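Local coordinates for protein myosin regulatory light chain (Physarum polycephalum, PDB 2BL0) that serves as a light chain in the regulatory domain of a Physarum myosin II and carries a bound calcium ion in an EF-hand, at residues Val22-Leu27 with Thr45-Leu50; Ile93-Leu98 with Gly127-Glu132; Glu116-Val121 with Glu132-Met137. One frame throughout, in Å; residues are numbered along the deposited sequence.

From the N terminus, helix 4-14 leads into the first calcium loop, and contact 1 closes the first of three loops by bringing V22-L27, at the end of that calcium loop, against T45-L50 of helix 40-50. Contact 1 is complete before the others begin, and it lies on the opposite side of the chain's centre, about 34 Å from contact 2, centre to centre. In the second half of the chain, contact 2 joins I93-L98 to G127-E132, while contact 3 opens inside that loop, at E116-V121, and ends beyond it on E132-M137. These two therefore cross, share E132 and touch through L98 and M118, tying helices 95-104, 111-118 and 131-140 together.

Contact 1 of 3, residues Val22-Leu27 with Thr45-Leu50; sequences VSIEEL and TIKGQL
K47 of helix 40-50 lies against I24, where the calcium-binding loop of an EF-hand passes from strand 22-23 into helix 27-33. From CB the lysine sets out with CG anti to its own carbonyl carbon (chi1 -74°), and K47 CG rests on I24 CG1 at 3.7 Å. Next, K47 CD skirts the I24 carbonyl, and K47 CE comes within 3.8 Å of I24 O while also leaning on I24 CG1. A bend at chi3 (76°) turns the tip toward E25, whose side chain it meets at about a right angle, making a long salt bridge of 3.6 Å between K47 NZ and E25 OE2. The glutamate starts out pointing away from helix 40-50, and its bent chain carries the carboxylate back. Its backbone is held by an ST turn, E25 N donating to S23 OG over 3.1 Å. The other part of the contact is apolar: I24 CD1 meets L50 CD1 at 3.6 Å, and L27 CD2 and L50 CD1 reach toward each other tip to tip. F60 of helix 57-64 and F55 of strand 54-55 also pack on L27, extending this layer into the N-terminal lobe. The same methyl, L27 CD2, also touches I46 CG2, 4.0 Å away.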
loop_
_atom_site.group_PDB
_atom_site.type_symbol
_atom_site.label_atom_id
_atom_site.label_comp_id
_atom_site.label_asym_id
_atom_site.label_seq_id
_atom_site.Cartn_x
_atom_site.Cartn_y
_atom_site.Cartn_z
ATOM N N VAL B 22 -9.182 -17.071 0.633
ATOM C CA VAL B 22 -9.634 -16.229 1.735
ATOM C C VAL B 22 -10.917 -16.850 2.261
ATOM O O VAL B 22 -11.734 -17.329 1.478
ATOM C CB VAL B 22 -9.837 -14.758 1.277
ATOM C CG1 VAL B 22 -10.548 -13.970 2.320
ATOM C CG2 VAL B 22 -8.485 -14.111 0.940
ATOM N N SER B 23 -11.064 -16.897 3.583
ATOM C CA SER B 23 -12.239 -17.490 4.219
ATOM C C SER B 23 -13.488 -16.804 3.727
ATOM O O SER B 23 -13.491 -15.600 3.544
ATOM C CB SER B 23 -12.181 -17.323 5.742
ATOM O OG SER B 23 -13.425 -17.695 6.331
ATOM N N ILE B 24 -14.546 -17.583 3.524
ATOM C CA ILE B 24 -15.846 -17.038 3.144
ATOM C C ILE B 24 -16.393 -16.065 4.181
ATOM O O ILE B 24 -17.177 -15.179 3.835
ATOM C CB ILE B 24 -16.861 -18.200 2.894
ATOM C CG1 ILE B 24 -18.078 -17.684 2.116
ATOM C CG2 ILE B 24 -17.305 -18.836 4.213
ATOM C CD1 ILE B 24 -17.814 -17.428 0.648
ATOM N N GLU B 25 -15.979 -16.216 5.447
ATOM C CA GLU B 25 -16.405 -15.314 6.512
ATOM C C GLU B 25 -15.855 -13.913 6.367
ATOM O O GLU B 25 -16.345 -12.979 7.014
ATOM C CB GLU B 25 -16.014 -15.857 7.882
ATOM C CG GLU B 25 -16.597 -17.227 8.201
ATOM C CD GLU B 25 -18.117 -17.274 8.145
ATOM O OE1 GLU B 25 -18.665 -18.383 7.888
ATOM O OE2 GLU B 25 -18.780 -16.234 8.374
ATOM N N GLU B 26 -14.837 -13.763 5.522
ATOM C CA GLU B 26 -14.300 -12.456 5.207
ATOM C C GLU B 26 -14.761 -11.846 3.883
ATOM O O GLU B 26 -14.335 -10.758 3.544
ATOM C CB GLU B 26 -12.776 -12.529 5.184
ATOM C CG GLU B 26 -12.144 -13.009 6.479
ATOM C CD GLU B 26 -12.222 -11.983 7.587
ATOM O OE1 GLU B 26 -12.479 -10.803 7.288
ATOM O OE2 GLU B 26 -12.012 -12.363 8.766
ATOM N N LEU B 27 -15.629 -12.517 3.138
ATOM C CA LEU B 27 -16.078 -11.994 1.856
ATOM C C LEU B 27 -16.761 -10.649 2.020
ATOM O O LEU B 27 -16.474 -9.733 1.292
ATOM C CB LEU B 27 -17.019 -12.999 1.164
ATOM C CG LEU B 27 -17.579 -12.590 -0.212
ATOM C CD1 LEU B 27 -16.487 -12.282 -1.237
ATOM C CD2 LEU B 27 -18.507 -13.663 -0.744
ATOM N N THR B 45 -27.099 -14.722 0.329
ATOM C CA THR B 45 -27.424 -15.332 -0.960
ATOM C C THR B 45 -26.157 -15.612 -1.758
ATOM O O THR B 45 -25.981 -16.713 -2.319
ATOM C CB THR B 45 -28.372 -14.423 -1.738
ATOM O OG1 THR B 45 -29.597 -14.310 -1.009
ATOM C CG2 THR B 45 -28.730 -15.020 -3.088
ATOM N N ILE B 46 -25.243 -14.640 -1.763
ATOM C CA ILE B 46 -23.976 -14.804 -2.467
ATOM C C ILE B 46 -23.176 -15.960 -1.872
ATOM O O ILE B 46 -22.718 -16.851 -2.593
ATOM C CB ILE B 46 -23.156 -13.504 -2.455
ATOM C CG1 ILE B 46 -23.870 -12.411 -3.235
ATOM C CG2 ILE B 46 -21.761 -13.773 -3.088
ATOM C CD1 ILE B 46 -23.338 -10.983 -2.981
ATOM N N LYS B 47 -23.009 -15.960 -0.555
ATOM C CA LYS B 47 -22.305 -17.060 0.112
ATOM C C LYS B 47 -22.926 -18.433 -0.193
ATOM O O LYS B 47 -22.221 -19.411 -0.405
ATOM C CB LYS B 47 -22.245 -16.811 1.628
ATOM C CG LYS B 47 -21.238 -15.728 2.012
ATOM C CD LYS B 47 -21.350 -15.234 3.438
ATOM C CE LYS B 47 -20.766 -16.203 4.455
ATOM N NZ LYS B 47 -21.294 -15.908 5.846
ATOM N N GLY B 48 -24.249 -18.503 -0.212
ATOM C CA GLY B 48 -24.930 -19.766 -0.443
ATOM C C GLY B 48 -24.645 -20.250 -1.857
ATOM O O GLY B 48 -24.475 -21.466 -2.094
ATOM N N GLN B 49 -24.609 -19.307 -2.802
ATOM C CA GLN B 49 -24.338 -19.650 -4.199
ATOM C C GLN B 49 -22.925 -20.171 -4.368
ATOM O O GLN B 49 -22.691 -21.100 -5.140
ATOM C CB GLN B 49 -24.649 -18.478 -5.134
ATOM C CG GLN B 49 -26.137 -18.263 -5.349
ATOM C CD GLN B 49 -26.454 -17.152 -6.330
ATOM O OE1 GLN B 49 -25.539 -16.334 -6.613
ATOM N NE2 GLN B 49 -27.607 -17.076 -6.844
ATOM N N LEU B 50 -21.973 -19.601 -3.628
ATOM C CA LEU B 50 -20.600 -20.059 -3.696
ATOM C C LEU B 50 -20.448 -21.476 -3.119
ATOM O O LEU B 50 -19.593 -22.223 -3.586
ATOM C CB LEU B 50 -19.663 -19.077 -2.984
ATOM C CG LEU B 50 -19.580 -17.690 -3.623
ATOM C CD1 LEU B 50 -18.604 -16.835 -2.860
ATOM C CD2 LEU B 50 -19.199 -17.774 -5.097
#

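Contact 2 of 3, residues Ile93-Leu98 with Gly127-Glu132; sequences IQEAEL and GAINYE
G127 O is gripped twice at the start of helix 95-104: E95 N donates to it over 3.0 Å, and a water donates to G127 O over 2.8 Å while accepting from A96 N. The first turn of the helix is thus fastened to the opposing loop just before strand 128-130, with Q94 at the N-cap position. The Q94 amide bends back over G127, but its NE2 is hydrogen-bonded to D126 O. Alongside, I93 and I129 form an antiparallel hydrogen-bonded pair, I129 N to I93 O at 2.8 Å and I93 N to I129 O at 3.1 Å. Their side chains lie side by side, pointing the same way. I129 CG1 stands between its backbone N and carbonyl carbon (chi1 64°), which brings I129 CD1 tightly onto I93 CG2 at 3.4 Å. I129 CG2 turns instead to E95 CB, 3.8 Å away, and L98 CD2 closes on I129 CD1 from across. The Y131 ring presents an edge to I93 N, while its hydroxyl hydrogen-bonds D86, an inferred calcium ligand. This short two-stranded antiparallel sheet joining two neighbouring loops is the hallmark of a paired EF-hand lobe.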
loop_
_atom_site.group_PDB
_atom_site.type_symbol
_atom_site.label_atom_id
_atom_site.label_comp_id
_atom_site.label_asym_id
_atom_site.label_seq_id
_atom_site.Cartn_x
_atom_site.Cartn_y
_atom_site.Cartn_z
ATOM N N ILE B 93 -31.531 13.098 15.210
ATOM C CA ILE B 93 -31.983 11.947 15.958
ATOM C C ILE B 93 -31.115 11.896 17.229
ATOM O O ILE B 93 -29.981 12.376 17.237
ATOM C CB ILE B 93 -31.833 10.681 15.084
ATOM C CG1 ILE B 93 -32.639 9.515 15.674
ATOM C CG2 ILE B 93 -30.361 10.363 14.808
ATOM C CD1 ILE B 93 -31.939 8.238 15.757
ATOM N N GLN B 94 -31.658 11.372 18.312
ATOM C CA GLN B 94 -30.854 11.201 19.520
ATOM C C GLN B 94 -29.828 10.092 19.296
ATOM O O GLN B 94 -30.168 9.012 18.808
ATOM C CB GLN B 94 -31.765 10.912 20.706
ATOM C CG GLN B 94 -32.689 12.088 21.049
ATOM C CD GLN B 94 -31.926 13.354 21.404
ATOM O OE1 GLN B 94 -31.897 14.312 20.615
ATOM N NE2 GLN B 94 -31.318 13.376 22.611
ATOM N N GLU B 95 -28.564 10.349 19.627
ATOM C CA GLU B 95 -27.561 9.289 19.478
ATOM C C GLU B 95 -27.971 8.014 20.215
ATOM O O GLU B 95 -27.712 6.923 19.734
ATOM C CB GLU B 95 -26.173 9.696 19.919
ATOM C CG GLU B 95 -25.150 8.633 19.536
ATOM C CD GLU B 95 -23.738 9.035 19.862
ATOM O OE1 GLU B 95 -23.147 8.462 20.796
ATOM O OE2 GLU B 95 -23.219 9.918 19.159
ATOM N N ALA B 96 -28.627 8.140 21.362
ATOM C CA ALA B 96 -29.050 6.951 22.102
ATOM C C ALA B 96 -29.995 6.090 21.291
ATOM O O ALA B 96 -29.921 4.873 21.365
ATOM C CB ALA B 96 -29.727 7.328 23.398
ATOM N N GLU B 97 -30.918 6.715 20.564
ATOM C CA GLU B 97 -31.845 5.933 19.751
ATOM C C GLU B 97 -31.112 5.253 18.600
ATOM O O GLU B 97 -31.314 4.056 18.383
ATOM C CB GLU B 97 -33.026 6.764 19.245
ATOM C CG GLU B 97 -34.142 5.914 18.625
ATOM C CD GLU B 97 -34.556 4.709 19.465
ATOM O OE1 GLU B 97 -34.424 4.721 20.724
ATOM O OE2 GLU B 97 -35.037 3.724 18.862
ATOM N N LEU B 98 -30.254 6.003 17.911
ATOM C CA LEU B 98 -29.390 5.480 16.844
ATOM C C LEU B 98 -28.612 4.250 17.303
ATOM O O LEU B 98 -28.618 3.219 16.623
ATOM C CB LEU B 98 -28.406 6.556 16.369
ATOM C CG LEU B 98 -27.455 6.175 15.220
ATOM C CD1 LEU B 98 -28.251 5.689 14.034
ATOM C CD2 LEU B 98 -26.512 7.300 14.855
ATOM N N GLY B 127 -27.925 15.662 23.380
ATOM C CA GLY B 127 -27.725 14.296 22.934
ATOM C C GLY B 127 -28.142 14.032 21.504
ATOM O O GLY B 127 -28.301 12.873 21.135
ATOM N N ALA B 128 -28.291 15.091 20.711
ATOM C CA ALA B 128 -28.774 15.000 19.328
ATOM C C ALA B 128 -27.612 14.930 18.339
ATOM O O ALA B 128 -26.572 15.552 18.538
ATOM C CB ALA B 128 -29.647 16.221 18.984
ATOM N N ILE B 129 -27.817 14.195 17.253
ATOM C CA ILE B 129 -26.855 14.144 16.156
ATOM C C ILE B 129 -27.569 14.518 14.871
ATOM O O ILE B 129 -28.757 14.269 14.716
ATOM C CB ILE B 129 -26.178 12.757 16.024
ATOM C CG1 ILE B 129 -27.185 11.670 15.655
ATOM C CG2 ILE B 129 -25.472 12.389 17.314
ATOM C CD1 ILE B 129 -27.163 11.282 14.216
ATOM N N ASN B 130 -26.836 15.118 13.952
ATOM C CA ASN B 130 -27.399 15.483 12.662
ATOM C C ASN B 130 -27.247 14.290 11.745
ATOM O O ASN B 130 -26.120 13.918 11.384
ATOM C CB ASN B 130 -26.672 16.709 12.101
ATOM C CG ASN B 130 -27.238 17.172 10.773
ATOM O OD1 ASN B 130 -27.042 16.517 9.764
ATOM N ND2 ASN B 130 -27.919 18.336 10.767
ATOM N N TYR B 131 -28.373 13.685 11.361
ATOM C CA TYR B 131 -28.318 12.417 10.657
ATOM C C TYR B 131 -27.868 12.563 9.213
ATOM O O TYR B 131 -27.249 11.667 8.705
ATOM C CB TYR B 131 -29.622 11.603 10.789
ATOM C CG TYR B 131 -30.885 12.299 10.369
ATOM C CD1 TYR B 131 -31.144 12.574 9.037
ATOM C CD2 TYR B 131 -31.837 12.674 11.309
ATOM C CE1 TYR B 131 -32.331 13.217 8.644
ATOM C CE2 TYR B 131 -33.020 13.320 10.934
ATOM C CZ TYR B 131 -33.259 13.581 9.594
ATOM O OH TYR B 131 -34.416 14.219 9.224
ATOM N N GLU B 132 -28.155 13.676 8.535
ATOM C CA GLU B 132 -27.582 13.868 7.199
ATOM C C GLU B 132 -26.046 13.914 7.227
ATOM O O GLU B 132 -25.387 13.383 6.314
ATOM C CB GLU B 132 -28.145 15.115 6.534
ATOM C CG GLU B 132 -27.817 15.186 5.041
ATOM C CD GLU B 132 -26.424 15.722 4.712
ATOM O OE1 GLU B 132 -25.890 16.537 5.494
ATOM O OE2 GLU B 132 -25.869 15.328 3.641
HETATM O O HOH W 1 -28.676 10.692 22.909
#

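Contact 3 of 3, residues Glu116-Val121 with Glu132-Met137; sequences ELMKEV and ESFVDM
The F134 ring meets M118 and V121, on the chain that leads out of helix 111-118. V121 CG2 lies at the ring's edge, close to its plane and 3.8 Å from F134 CD1. M118 CE approaches obliquely, 3.7 Å from F134 CE1. The phenylalanine reaches across from helix 131-140; elsewhere F82 of helix 75-85 also packs on it. M118 begins by pointing away from that helix, and bends at chi2 and chi3 bring its methyl back to the ring. The same methionine packs on L98 and E95, so the cluster continues into helix 95-104.

One turn along, M137 fills the second half of the interface. Its extended chain (chi1 179°, chi2 -171°) brings M137 SD to E120 CB at 3.7 Å, and the bend at chi3 (86°) then turns only the methyl inward. There M137 CE touches the backbone at L117 O, also at 3.7 Å, and more loosely V121 CG2 at 4.2 Å. A type I turn from M118 to V121, with V121 N bonded to M118 O at 3.2 Å, places both E120 and V121 facing helix 131-140. In the conformer described, E120 OE1 hydrogen-bonds the Y142 hydroxyl.

These are the helices flanking the last EF-hand loop. Aromatic side chains of another protein chain pack on L117, E120 and M137, and E116 OE2 pairs with a basic side chain of that other chain, consistent with a light-chain lobe holding its target. No hydrogen bond or salt bridge joins the two segments. The contact therefore depends on shape and dispersion: the M118 methyl packs against the F134 ring, and the M137 thioether lies among E120 CB, the L117 carbonyl and V121.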
loop_
_atom_site.group_PDB
_atom_site.type_symbol
_atom_site.label_atom_id
_atom_site.label_comp_id
_atom_site.label_asym_id
_atom_site.label_seq_id
_atom_site.Cartn_x
_atom_site.Cartn_y
_atom_site.Cartn_z
ATOM N N GLU B 116 -16.813 2.537 16.943
ATOM C CA GLU B 116 -15.933 3.133 15.940
ATOM C C GLU B 116 -16.691 4.170 15.115
ATOM O O GLU B 116 -16.159 5.237 14.789
ATOM C CB GLU B 116 -15.325 2.057 15.038
ATOM C CG GLU B 116 -13.957 2.438 14.489
ATOM C CD GLU B 116 -13.231 1.265 13.850
ATOM O OE1 GLU B 116 -13.570 0.105 14.163
ATOM O OE2 GLU B 116 -12.323 1.512 13.027
ATOM N N LEU B 117 -17.940 3.852 14.798
ATOM C CA LEU B 117 -18.840 4.764 14.085
ATOM C C LEU B 117 -19.118 6.032 14.877
ATOM O O LEU B 117 -19.091 7.144 14.323
ATOM C CB LEU B 117 -20.163 4.067 13.786
ATOM C CG LEU B 117 -20.068 2.997 12.694
ATOM C CD1 LEU B 117 -21.127 1.946 12.901
ATOM C CD2 LEU B 117 -20.222 3.626 11.315
ATOM N N MET B 118 -19.358 5.876 16.175
ATOM C CA MET B 118 -19.799 7.001 17.007
ATOM C C MET B 118 -18.641 7.881 17.440
ATOM O O MET B 118 -18.848 9.037 17.841
ATOM C CB MET B 118 -20.576 6.522 18.236
ATOM C CG MET B 118 -21.907 5.895 17.926
ATOM S SD MET B 118 -23.002 6.948 16.930
ATOM C CE MET B 118 -23.206 5.963 15.533
ATOM N N LYS B 119 -17.418 7.368 17.336
ATOM C CA LYS B 119 -16.242 8.163 17.686
ATOM C C LYS B 119 -16.110 9.413 16.797
ATOM O O LYS B 119 -15.521 10.407 17.213
ATOM C CB LYS B 119 -14.984 7.292 17.585
ATOM C CG LYS B 119 -13.747 7.838 18.296
ATOM C CD LYS B 119 -12.767 6.721 18.735
ATOM C CE LYS B 119 -12.492 5.691 17.638
ATOM N NZ LYS B 119 -11.721 4.485 18.100
ATOM N N GLU B 120 -16.671 9.368 15.587
ATOM C CA GLU B 120 -16.471 10.417 14.581
ATOM C C GLU B 120 -17.718 11.313 14.479
ATOM O O GLU B 120 -17.815 12.169 13.581
ATOM C CB GLU B 120 -16.128 9.793 13.207
ATOM C CG GLU B 120 -14.648 9.449 12.997
ATOM C CD GLU B 120 -14.206 9.464 11.528
ATOM O OE1 GLU B 120 -13.127 8.909 11.224
ATOM O OE2 GLU B 120 -14.931 10.015 10.664
ATOM N N VAL B 121 -18.628 11.163 15.454
ATOM C CA VAL B 121 -19.949 11.764 15.407
ATOM C C VAL B 121 -20.160 12.808 16.503
ATOM O O VAL B 121 -20.083 12.511 17.700
ATOM C CB VAL B 121 -21.024 10.672 15.510
ATOM C CG1 VAL B 121 -22.403 11.274 15.699
ATOM C CG2 VAL B 121 -20.969 9.804 14.284
ATOM N N GLU B 132 -28.155 13.676 8.535
ATOM C CA GLU B 132 -27.582 13.868 7.199
ATOM C C GLU B 132 -26.046 13.914 7.227
ATOM O O GLU B 132 -25.387 13.383 6.314
ATOM C CB GLU B 132 -28.145 15.115 6.534
ATOM C CG GLU B 132 -27.817 15.186 5.041
ATOM C CD GLU B 132 -26.424 15.722 4.712
ATOM O OE1 GLU B 132 -25.890 16.537 5.494
ATOM O OE2 GLU B 132 -25.869 15.328 3.641
ATOM N N SER B 133 -25.467 14.516 8.259
ATOM C CA SER B 133 -24.006 14.520 8.410
ATOM C C SER B 133 -23.505 13.089 8.627
ATOM O O SER B 133 -22.440 12.729 8.149
ATOM C CB SER B 133 -23.536 15.410 9.565
ATOM O OG SER B 133 -23.858 16.782 9.333
ATOM N N PHE B 134 -24.293 12.276 9.327
ATOM C CA PHE B 134 -23.942 10.882 9.576
ATOM C C PHE B 134 -23.989 10.103 8.266
ATOM O O PHE B 134 -23.053 9.382 7.952
ATOM C CB PHE B 134 -24.869 10.281 10.651
ATOM C CG PHE B 134 -24.549 8.834 11.002
ATOM C CD1 PHE B 134 -23.385 8.507 11.678
ATOM C CD2 PHE B 134 -25.406 7.808 10.615
ATOM C CE1 PHE B 134 -23.087 7.165 11.992
ATOM C CE2 PHE B 134 -25.132 6.483 10.932
ATOM C CZ PHE B 134 -23.974 6.155 11.603
ATOM N N VAL B 135 -25.054 10.290 7.490
ATOM C CA VAL B 135 -25.182 9.681 6.169
ATOM C C VAL B 135 -24.021 10.142 5.298
ATOM O O VAL B 135 -23.366 9.351 4.632
ATOM C CB VAL B 135 -26.544 10.034 5.512
ATOM C CG1 VAL B 135 -26.596 9.529 4.080
ATOM C CG2 VAL B 135 -27.694 9.453 6.358
ATOM N N ASP B 136 -23.712 11.422 5.338
ATOM C CA ASP B 136 -22.613 11.932 4.529
ATOM C C ASP B 136 -21.285 11.257 4.886
ATOM O O ASP B 136 -20.491 10.910 3.990
ATOM C CB ASP B 136 -22.512 13.455 4.662
ATOM C CG ASP B 136 -21.355 14.021 3.885
ATOM O OD1 ASP B 136 -20.206 13.865 4.341
ATOM O OD2 ASP B 136 -21.485 14.617 2.803
ATOM N N MET B 137 -21.046 11.070 6.178
ATOM C CA MET B 137 -19.858 10.367 6.642
ATOM C C MET B 137 -19.851 8.931 6.090
ATOM O O MET B 137 -18.834 8.458 5.598
ATOM C CB MET B 137 -19.799 10.374 8.182
ATOM C CG MET B 137 -18.609 9.641 8.772
ATOM S SD MET B 137 -18.679 9.439 10.562
ATOM C CE MET B 137 -19.625 7.972 10.730
#